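Local coordinates for cupin type-2 domain-containing protein (Klebsiella pneumoniae subsp. pneumoniae MGH 78578, PDB 3H8U) that is of unknown function but, as a small cupin with a double-stranded beta-helix domain, probably binds a metal ion, at residues 26-31 with 50-55. Residues are numbered along the deposited sequence; the frame is centred on the assembly and turned at random.
Sequences GEPIRS and QEIASH
Pro28 leans its ring against Ile52 on the surface of the cupin double-stranded beta-helix, where the loop leading into strand 31-35 passes strand 51-56. The packing is tightest around this proline, which gives the largest share of the buried surface. Its CB and CG both reach the CD1 methyl of Ile52, the CB to CD1 distance being 4.1 Å, and the two side chains lie at a slant to each other. Although the CB of Ile52 points away from the loop, chi1 of -56° and chi2 of -66° fold CD1 back to the proline; the same residue also touches Trp44 and Trp64, so it joins the loop to the interior between the two sheets. Nearer the solvent, at the exposed Gly26 and Glu51, the contact thins out. Glu51 offers its main chain rather than its carboxylate. In the conformer described, one of two modelled for Gln50, the extended side chain reaches over to the loop, NE2 lying 2.9 Å from Gly26 O; OE1 accepts from the backbone N of His47 and NE2 donates to Ser24 O. On the proline ring, Pro28 CG and Pro28 CD each approach Glu51 O to 3.3 Å.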
loop_
_atom_site.group_PDB
_atom_site.type_symbol
_atom_site.label_atom_id
_atom_site.label_comp_id
_atom_site.label_asym_id
_atom_site.label_seq_id
_atom_site.Cartn_x
_atom_site.Cartn_y
_atom_site.Cartn_z
ATOM N N GLY A 26 -6.471 -15.482 -18.299
ATOM C CA GLY A 26 -7.654 -14.720 -18.694
ATOM C C GLY A 26 -7.605 -13.435 -17.905
ATOM O O GLY A 26 -6.540 -13.079 -17.439
ATOM N N GLU A 27 -8.746 -12.767 -17.717
ATOM C CA GLU A 27 -8.821 -11.475 -16.983
ATOM C C GLU A 27 -8.105 -11.560 -15.613
ATOM O O GLU A 27 -8.234 -12.571 -14.902
ATOM C CB GLU A 27 -10.281 -11.035 -16.733
ATOM C CG GLU A 27 -11.234 -11.012 -17.937
ATOM C CD GLU A 27 -10.926 -9.930 -18.954
ATOM O OE1 GLU A 27 -9.827 -9.339 -18.900
ATOM O OE2 GLU A 27 -11.794 -9.668 -19.826
ATOM N N PRO A 28 -7.296 -10.537 -15.267
ATOM C CA PRO A 28 -6.647 -10.608 -13.944
ATOM C C PRO A 28 -7.611 -10.882 -12.810
ATOM O O PRO A 28 -8.746 -10.404 -12.849
ATOM C CB PRO A 28 -6.015 -9.223 -13.783
ATOM C CG PRO A 28 -5.714 -8.804 -15.164
ATOM C CD PRO A 28 -6.835 -9.371 -16.038
ATOM N N ILE A 29 -7.153 -11.646 -11.817
ATOM C CA ILE A 29 -7.959 -12.046 -10.660
ATOM C C ILE A 29 -7.852 -11.034 -9.514
ATOM O O ILE A 29 -6.754 -10.632 -9.125
ATOM C CB ILE A 29 -7.507 -13.436 -10.127
ATOM C CG1 ILE A 29 -7.805 -14.489 -11.193
ATOM C CG2 ILE A 29 -8.199 -13.762 -8.752
ATOM C CD1 ILE A 29 -7.022 -15.782 -11.036
ATOM N N ARG A 30 -9.000 -10.630 -8.981
ATOM C CA ARG A 30 -9.017 -9.740 -7.840
ATOM C C ARG A 30 -8.743 -10.558 -6.570
ATOM O O ARG A 30 -9.681 -11.132 -5.966
ATOM C CB ARG A 30 -10.374 -9.046 -7.773
ATOM C CG ARG A 30 -10.519 -8.047 -6.654
ATOM C CD ARG A 30 -11.888 -7.421 -6.692
ATOM N NE ARG A 30 -12.101 -6.429 -5.626
ATOM C CZ ARG A 30 -12.790 -6.642 -4.509
ATOM N NH1 ARG A 30 -13.363 -7.814 -4.278
ATOM N NH2 ARG A 30 -12.931 -5.674 -3.620
ATOM N N SER A 31 -7.488 -10.625 -6.161
ATOM C CA SER A 31 -7.136 -11.476 -5.037
ATOM C C SER A 31 -7.206 -10.646 -3.740
ATOM O O SER A 31 -6.306 -9.875 -3.420
ATOM C CB SER A 31 -5.754 -12.145 -5.235
ATOM O OG SER A 31 -5.415 -13.003 -4.123
ATOM N N GLN A 50 -1.509 -7.981 -20.531
ATOM C CA GLN A 50 -2.782 -8.066 -19.818
ATOM C C GLN A 50 -3.114 -6.706 -19.275
ATOM O O GLN A 50 -2.214 -5.858 -19.096
ATOM C CB GLN A 50 -2.740 -9.076 -18.676
ATOM C CG GLN A 50 -2.664 -10.489 -19.152
ATOM C CD GLN A 50 -2.993 -11.492 -18.077
ATOM O OE1 GLN A 50 -2.423 -11.460 -17.003
ATOM N NE2 GLN A 50 -3.914 -12.411 -18.374
ATOM N N GLU A 51 -4.415 -6.494 -19.076
ATOM C CA GLU A 51 -4.920 -5.213 -18.612
ATOM C C GLU A 51 -5.731 -5.292 -17.329
ATOM O O GLU A 51 -6.470 -6.259 -17.089
ATOM C CB GLU A 51 -5.785 -4.570 -19.686
ATOM C CG GLU A 51 -5.012 -4.109 -20.858
ATOM C CD GLU A 51 -5.899 -3.687 -22.012
ATOM O OE1 GLU A 51 -7.081 -3.320 -21.787
ATOM O OE2 GLU A 51 -5.389 -3.764 -23.144
ATOM N N ILE A 52 -5.585 -4.257 -16.520
ATOM C CA ILE A 52 -6.532 -3.936 -15.467
ATOM C C ILE A 52 -7.566 -2.986 -16.114
ATOM O O ILE A 52 -7.210 -1.888 -16.493
ATOM C CB ILE A 52 -5.801 -3.216 -14.309
ATOM C CG1 ILE A 52 -4.609 -4.042 -13.765
ATOM C CG2 ILE A 52 -6.762 -2.865 -13.199
ATOM C CD1 ILE A 52 -4.972 -5.328 -13.096
ATOM N N ALA A 53 -8.823 -3.390 -16.251
ATOM C CA ALA A 53 -9.814 -2.552 -16.919
ATOM C C ALA A 53 -9.965 -1.203 -16.250
ATOM O O ALA A 53 -9.926 -1.100 -15.028
ATOM C CB ALA A 53 -11.166 -3.222 -16.975
ATOM N N SER A 54 -10.129 -0.186 -17.084
ATOM C CA SER A 54 -10.313 1.167 -16.639
ATOM C C SER A 54 -11.676 1.315 -15.975
ATOM O O SER A 54 -12.707 0.808 -16.461
ATOM C CB SER A 54 -10.150 2.157 -17.800
ATOM O OG SER A 54 -8.781 2.182 -18.198
ATOM N N HIS A 55 -11.640 2.007 -14.850
ATOM C CA HIS A 55 -12.788 2.170 -13.998
ATOM C C HIS A 55 -12.634 3.414 -13.121
ATOM O O HIS A 55 -11.558 4.000 -13.009
ATOM C CB HIS A 55 -13.024 0.907 -13.135
ATOM C CG HIS A 55 -11.898 0.536 -12.212
ATOM N ND1 HIS A 55 -10.688 0.020 -12.653
ATOM C CD2 HIS A 55 -11.833 0.526 -10.859
ATOM C CE1 HIS A 55 -9.924 -0.251 -11.611
ATOM N NE2 HIS A 55 -10.604 0.012 -10.509
#